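Local atomic coordinates of aldehyde dehydrogenase 12 (Zea mays, PDB entry 6D97), a protein that probably catalyses the NAD-dependent oxidation of L-glutamate gamma-semialdehyde to glutamate, the last step of proline catabolism in plants. Residues Gly184-Tyr189 / Val523-Arg528; Asn266-Leu271 / Lys287-Leu292. All blocks are in the same frame, centred on the assembly; numbering follows the deposited sequence.

Contact 1: Gly184-Tyr189 / Val523-Arg528; sequences GYRWPY and VWSCHR
Trp187 and Arg528 meet on one face of a pair of antiparallel strands, where the arginine chain runs across the indole. CD of Arg528 sits over the six-membered ring, 3.8 Å from its centroid, in a CH-pi contact. The guanidinium beyond it makes an off-centre cation-pi contact, its plane turned 73° from the ring and its edge, not its face, toward CZ2 of Trp187. With CG anti to the backbone N (chi1 -169°) and the chain extended, Arg528 reaches past the indole to the second subunit, where Asn483, Ser481, Leu478 and Thr486 take up its nitrogens.

Arg186 works the other face. Bends at chi2 and chi3, both -53°, fold it back so that NE donates in the guanidinium plane to OG of Ser525 at 3.0 Å, while NH2 adds a weak bond to Ser525 O. OG also bonds to the carbonyl O of Lys521, in helix 517-524. A water links NH1 to ND1 of His527, whose NE2 is hydrogen-bonded to OE1 of Glu529. A leucine in place of Arg186 would probably cost Ser525 OG the NE-H bond and that water its arginine donor.

The backbone carrying these side chains pairs Tyr185 with Arg528 and Trp187 with Cys526 through two bonds each, among them Trp187 N to Cys526 O at 2.7 Å. The Cys526 sulfur lies 4.5 Å from the Tyr189 ring centroid, an oblique sulfur-aromatic contact. Strand 180-187 is the middle of a three-stranded antiparallel sheet and 526-533 an outer strand; at the end of helix 517-524, Trp524 packs on strands 191-196 and 269-273 and on helix 203-214.

Contact 2: Asn266-Leu271 / Lys287-Leu292; sequences NPKMTL and KGRVKL
The side chains of Arg289 and Lys268 run alongside each other in a common direction where the segments first meet. The chain arrives from helix 276-285 through a Schellman motif at Lys287 and then Gly288, whose backbone angles leave no room for a CB beside the carbonyl before it. An inverse gamma turn is centred on Arg289. Its outstretched side chain brings NH1 to the carbonyl O of Lys268 at 3.1 Å; the oxygen lies in the guanidinium plane, but the bond is bent (128°) and weak. The stronger partner of NH1 is Gly507 O of the second subunit. Arg289 O receives a weak, long bond from Thr270 N, and a water that also donates to Pro267 O and accepts from Thr270 OG1 donates to the same oxygen at 2.8 Å.

At Val290, CG1 approaches CB of Thr270 at 4.1 Å, and its CA sets a C-H toward Thr270 O. That oxygen is also the acceptor of the straightest bond between the segments, from Lys291 N at 2.9 Å (162°).

Lys291 turns its aliphatic part to two hydrophobic neighbours. Met269, bent at chi2 (-62°) and chi3, curls its thioether over so that CE touches CG of Lys291 at 3.7 Å. CD2 of Leu271 meets Lys291 CB from another direction, the two side chains crossing at about a right angle. The chain then carries NZ off to Pro509 O.

The parallel pairing opens on a water and bent bonds and becomes regular at Lys291, as a beta-alpha-beta unit of the Rossmann-type domain closes. Lys291 gives its N-H and methylenes to the pairing, Arg289 its carbonyl and one guanidinium N-H. Gly507 O and, in a long, weak ion pair with NH2, Asp508 of the second subunit join Arg289 to that chain.

Overall arrangement
Both contacts are largely buried, yet both also touch the second subunit. Contact 1 lies farther from the centre of the chain, about 22 Å against 16 Å, and joins segments over 330 residues apart; contact 2, nested within that loop, closes a local beta-alpha-beta unit of the parallel NAD-binding sheet. Contact 1 combines four backbone bonds with aromatic contacts, whereas contact 2 has a single good backbone bond, bent ones beside it, and Met and Leu packing on lysine methylenes. They also touch: CZ2 of Trp524 packs 3.5 Å from CB of Leu271, and Tyr189 lies against Met269, so the chain just beyond the paired strands of contact 1 packs on strand 269-273.

Contact 1: Gly184-Tyr189 / Val523-Arg528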
loop_
_atom_site.group_PDB
_atom_site.type_symbol
_atom_site.label_atom_id
_atom_site.label_comp_id
_atom_site.label_asym_id
_atom_site.label_seq_id
_atom_site.Cartn_x
_atom_site.Cartn_y
_atom_site.Cartn_z
ATOM N N GLY A 184 -8.196 5.449 8.521
ATOM C CA GLY A 184 -6.921 5.970 8.971
ATOM C C GLY A 184 -6.411 7.097 8.096
ATOM O O GLY A 184 -6.159 6.891 6.906
ATOM N N TYR A 185 -6.240 8.285 8.671
ATOM C CA TYR A 185 -5.840 9.470 7.930
ATOM C C TYR A 185 -4.434 9.905 8.319
ATOM O O TYR A 185 -3.898 9.506 9.356
ATOM C CB TYR A 185 -6.808 10.633 8.177
ATOM C CG TYR A 185 -8.180 10.451 7.573
ATOM C CD1 TYR A 185 -8.439 10.837 6.260
ATOM C CD2 TYR A 185 -9.221 9.903 8.320
ATOM C CE1 TYR A 185 -9.696 10.678 5.706
ATOM C CE2 TYR A 185 -10.479 9.740 7.778
ATOM C CZ TYR A 185 -10.710 10.131 6.473
ATOM O OH TYR A 185 -11.963 9.965 5.937
ATOM N N ARG A 186 -3.842 10.740 7.467
ATOM C CA ARG A 186 -2.594 11.432 7.775
ATOM C C ARG A 186 -2.968 12.855 8.169
ATOM O O ARG A 186 -3.336 13.670 7.320
ATOM C CB ARG A 186 -1.634 11.415 6.590
ATOM C CG ARG A 186 -1.315 10.037 6.037
ATOM C CD ARG A 186 -0.830 9.089 7.116
ATOM N NE ARG A 186 0.280 9.652 7.880
ATOM C CZ ARG A 186 0.882 9.030 8.887
ATOM N NH1 ARG A 186 0.483 7.820 9.249
ATOM N NH2 ARG A 186 1.878 9.619 9.534
ATOM N N TRP A 187 -2.886 13.146 9.462
ATOM C CA TRP A 187 -3.255 14.450 10.000
ATOM C C TRP A 187 -2.022 15.329 10.143
ATOM O O TRP A 187 -0.949 14.835 10.496
ATOM C CB TRP A 187 -3.916 14.299 11.365
ATOM C CG TRP A 187 -5.150 15.109 11.517
ATOM C CD1 TRP A 187 -5.354 16.157 12.370
ATOM C CD2 TRP A 187 -6.368 14.939 10.789
ATOM N NE1 TRP A 187 -6.628 16.647 12.218
ATOM C CE2 TRP A 187 -7.271 15.918 11.252
ATOM C CE3 TRP A 187 -6.783 14.053 9.789
ATOM C CZ2 TRP A 187 -8.565 16.037 10.747
ATOM C CZ3 TRP A 187 -8.067 14.170 9.289
ATOM C CH2 TRP A 187 -8.944 15.157 9.770
ATOM N N PRO A 188 -2.142 16.631 9.903
ATOM C CA PRO A 188 -0.998 17.523 10.112
ATOM C C PRO A 188 -0.734 17.716 11.595
ATOM O O PRO A 188 -1.502 17.293 12.460
ATOM C CB PRO A 188 -1.443 18.830 9.449
ATOM C CG PRO A 188 -2.921 18.812 9.584
ATOM C CD PRO A 188 -3.334 17.366 9.449
ATOM N N TYR A 189 0.384 18.372 11.883
ATOM C CA TYR A 189 0.681 18.775 13.247
ATOM C C TYR A 189 0.295 20.219 13.529
ATOM O O TYR A 189 0.047 20.565 14.690
ATOM C CB TYR A 189 2.166 18.587 13.548
ATOM C CG TYR A 189 2.631 17.152 13.602
ATOM C CD1 TYR A 189 2.440 16.375 14.736
ATOM C CD2 TYR A 189 3.299 16.585 12.534
ATOM C CE1 TYR A 189 2.887 15.065 14.792
ATOM C CE2 TYR A 189 3.743 15.286 12.580
ATOM C CZ TYR A 189 3.539 14.531 13.708
ATOM O OH TYR A 189 3.997 13.236 13.732
ATOM N N VAL A 523 7.409 12.297 8.390
ATOM C CA VAL A 523 7.972 13.429 9.115
ATOM C C VAL A 523 6.907 14.473 9.427
ATOM O O VAL A 523 6.922 15.083 10.502
ATOM C CB VAL A 523 9.141 14.027 8.309
ATOM C CG1 VAL A 523 9.583 15.345 8.903
ATOM C CG2 VAL A 523 10.309 13.052 8.278
ATOM N N TRP A 524 5.964 14.694 8.511
ATOM C CA TRP A 524 5.110 15.875 8.559
ATOM C C TRP A 524 3.640 15.571 8.802
ATOM O O TRP A 524 2.804 16.471 8.673
ATOM C CB TRP A 524 5.279 16.681 7.273
ATOM C CG TRP A 524 6.630 17.293 7.207
ATOM C CD1 TRP A 524 7.586 17.093 6.250
ATOM C CD2 TRP A 524 7.202 18.181 8.171
ATOM N NE1 TRP A 524 8.712 17.821 6.553
ATOM C CE2 TRP A 524 8.501 18.497 7.726
ATOM C CE3 TRP A 524 6.736 18.750 9.364
ATOM C CZ2 TRP A 524 9.340 19.354 8.433
ATOM C CZ3 TRP A 524 7.568 19.597 10.063
ATOM C CH2 TRP A 524 8.857 19.893 9.594
ATOM N N SER A 525 3.302 14.337 9.161
ATOM C CA SER A 525 1.938 14.028 9.554
ATOM C C SER A 525 1.966 12.920 10.595
ATOM O O SER A 525 2.983 12.250 10.803
ATOM C CB SER A 525 1.075 13.627 8.352
ATOM O OG SER A 525 1.480 12.380 7.817
ATOM N N CYS A 526 0.833 12.751 11.261
ATOM C CA CYS A 526 0.624 11.677 12.214
ATOM C C CYS A 526 -0.656 10.948 11.845
ATOM O O CYS A 526 -1.479 11.448 11.076
ATOM C CB CYS A 526 0.542 12.203 13.653
ATOM S SG CYS A 526 -0.739 13.443 13.923
ATOM N N HIS A 527 -0.815 9.750 12.393
ATOM C CA HIS A 527 -2.020 8.976 12.137
ATOM C C HIS A 527 -3.181 9.526 12.955
ATOM O O HIS A 527 -3.032 9.817 14.147
ATOM C CB HIS A 527 -1.803 7.502 12.467
ATOM C CG HIS A 527 -2.990 6.642 12.163
ATOM N ND1 HIS A 527 -3.152 5.997 10.956
ATOM C CD2 HIS A 527 -4.085 6.340 12.899
ATOM C CE1 HIS A 527 -4.289 5.324 10.967
ATOM N NE2 HIS A 527 -4.877 5.518 12.133
ATOM N N ARG A 528 -4.330 9.687 12.304
ATOM C CA ARG A 528 -5.600 9.894 12.984
ATOM C C ARG A 528 -6.578 8.841 12.494
ATOM O O ARG A 528 -6.741 8.652 11.284
ATOM C CB ARG A 528 -6.186 11.289 12.742
ATOM C CG ARG A 528 -7.355 11.568 13.674
ATOM C CD ARG A 528 -8.109 12.850 13.375
ATOM N NE ARG A 528 -9.088 13.123 14.426
ATOM C CZ ARG A 528 -9.986 14.104 14.384
ATOM N NH1 ARG A 528 -10.044 14.911 13.337
ATOM N NH2 ARG A 528 -10.840 14.273 15.382
HETATM O O HOH W 1 -1.806 6.267 8.548
HETATM O O HOH W 2 6.276 13.078 12.576
#

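Contact 2: Asn266-Leu271 / Lys287-Leu292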
loop_
_atom_site.group_PDB
_atom_site.type_symbol
_atom_site.label_atom_id
_atom_site.label_comp_id
_atom_site.label_asym_id
_atom_site.label_seq_id
_atom_site.Cartn_x
_atom_site.Cartn_y
_atom_site.Cartn_z
ATOM N N ASN A 266 6.442 26.603 21.186
ATOM C CA ASN A 266 6.049 25.208 21.347
ATOM C C ASN A 266 5.476 24.650 20.051
ATOM O O ASN A 266 4.285 24.320 19.999
ATOM C CB ASN A 266 5.025 25.057 22.474
ATOM C CG ASN A 266 5.544 25.558 23.808
ATOM O OD1 ASN A 266 4.969 26.470 24.404
ATOM N ND2 ASN A 266 6.632 24.964 24.287
ATOM N N PRO A 267 6.271 24.542 18.988
ATOM C CA PRO A 267 5.756 23.924 17.766
ATOM C C PRO A 267 5.457 22.457 18.014
ATOM O O PRO A 267 6.081 21.806 18.856
ATOM C CB PRO A 267 6.898 24.109 16.764
ATOM C CG PRO A 267 8.116 24.146 17.610
ATOM C CD PRO A 267 7.709 24.843 18.882
ATOM N N LYS A 268 4.473 21.936 17.283
ATOM C CA LYS A 268 4.060 20.557 17.496
ATOM C C LYS A 268 5.014 19.556 16.863
ATOM O O LYS A 268 5.019 18.388 17.265
ATOM C CB LYS A 268 2.641 20.348 16.968
ATOM C CG LYS A 268 1.601 21.059 17.818
ATOM C CD LYS A 268 1.763 20.662 19.278
ATOM C CE LYS A 268 1.713 21.864 20.202
ATOM N NZ LYS A 268 0.341 22.409 20.361
ATOM N N MET A 269 5.814 19.986 15.893
ATOM C CA MET A 269 6.855 19.151 15.313
ATOM C C MET A 269 8.017 20.049 14.923
ATOM O O MET A 269 7.809 21.171 14.462
ATOM C CB MET A 269 6.349 18.372 14.094
ATOM C CG MET A 269 6.575 16.865 14.182
ATOM S SD MET A 269 8.320 16.406 14.266
ATOM C CE MET A 269 8.902 17.007 12.682
ATOM N N THR A 270 9.239 19.559 15.116
ATOM C CA THR A 270 10.435 20.282 14.705
ATOM C C THR A 270 11.309 19.340 13.897
ATOM O O THR A 270 11.708 18.280 14.392
ATOM C CB THR A 270 11.213 20.830 15.906
ATOM O OG1 THR A 270 10.421 21.808 16.587
ATOM C CG2 THR A 270 12.510 21.477 15.446
ATOM N N LEU A 271 11.582 19.710 12.650
ATOM C CA LEU A 271 12.570 19.015 11.838
ATOM C C LEU A 271 13.915 19.683 12.072
ATOM O O LEU A 271 14.073 20.881 11.806
ATOM C CB LEU A 271 12.194 19.052 10.356
ATOM C CG LEU A 271 12.995 18.236 9.329
ATOM C CD1 LEU A 271 14.319 18.899 8.936
ATOM C CD2 LEU A 271 13.236 16.827 9.845
ATOM N N LYS A 287 11.574 17.535 24.370
ATOM C CA LYS A 287 11.055 16.291 24.938
ATOM C C LYS A 287 10.671 15.300 23.844
ATOM O O LYS A 287 9.666 14.595 23.945
ATOM C CB LYS A 287 9.876 16.559 25.874
ATOM C CG LYS A 287 10.235 17.405 27.085
ATOM C CD LYS A 287 9.055 17.542 28.025
ATOM C CE LYS A 287 9.483 18.068 29.390
ATOM N NZ LYS A 287 10.033 19.451 29.360
ATOM N N GLY A 288 11.469 15.263 22.780
ATOM C CA GLY A 288 11.295 14.293 21.724
ATOM C C GLY A 288 10.298 14.658 20.651
ATOM O O GLY A 288 10.044 13.835 19.763
ATOM N N ARG A 289 9.726 15.859 20.697
ATOM C CA ARG A 289 8.824 16.331 19.649
ATOM C C ARG A 289 9.626 16.827 18.442
ATOM O O ARG A 289 9.514 17.970 17.999
ATOM C CB ARG A 289 7.909 17.416 20.199
ATOM C CG ARG A 289 6.786 16.884 21.068
ATOM C CD ARG A 289 5.859 18.002 21.511
ATOM N NE ARG A 289 4.565 17.504 21.974
ATOM C CZ ARG A 289 3.566 17.171 21.166
ATOM N NH1 ARG A 289 3.719 17.277 19.854
ATOM N NH2 ARG A 289 2.419 16.736 21.674
ATOM N N VAL A 290 10.456 15.927 17.908
ATOM C CA VAL A 290 11.402 16.263 16.851
ATOM C C VAL A 290 11.509 15.109 15.867
ATOM O O VAL A 290 11.188 13.961 16.180
ATOM C CB VAL A 290 12.810 16.585 17.407
ATOM C CG1 VAL A 290 12.792 17.847 18.231
ATOM C CG2 VAL A 290 13.335 15.415 18.235
ATOM N N LYS A 291 11.974 15.431 14.665
ATOM C CA LYS A 291 12.553 14.464 13.747
ATOM C C LYS A 291 13.963 14.934 13.423
ATOM O O LYS A 291 14.192 16.126 13.195
ATOM C CB LYS A 291 11.730 14.310 12.464
ATOM C CG LYS A 291 10.382 13.633 12.652
ATOM C CD LYS A 291 10.519 12.183 13.089
ATOM C CE LYS A 291 9.146 11.541 13.255
ATOM N NZ LYS A 291 9.226 10.237 13.965
ATOM N N LEU A 292 14.908 14.002 13.426
ATOM C CA LEU A 292 16.319 14.342 13.358
ATOM C C LEU A 292 16.953 13.762 12.104
ATOM O O LEU A 292 16.733 12.596 11.762
ATOM C CB LEU A 292 17.066 13.828 14.593
ATOM C CG LEU A 292 16.567 14.363 15.936
ATOM C CD1 LEU A 292 17.329 13.734 17.093
ATOM C CD2 LEU A 292 16.690 15.878 15.972
HETATM O O HOH W 3 8.583 20.586 18.149
#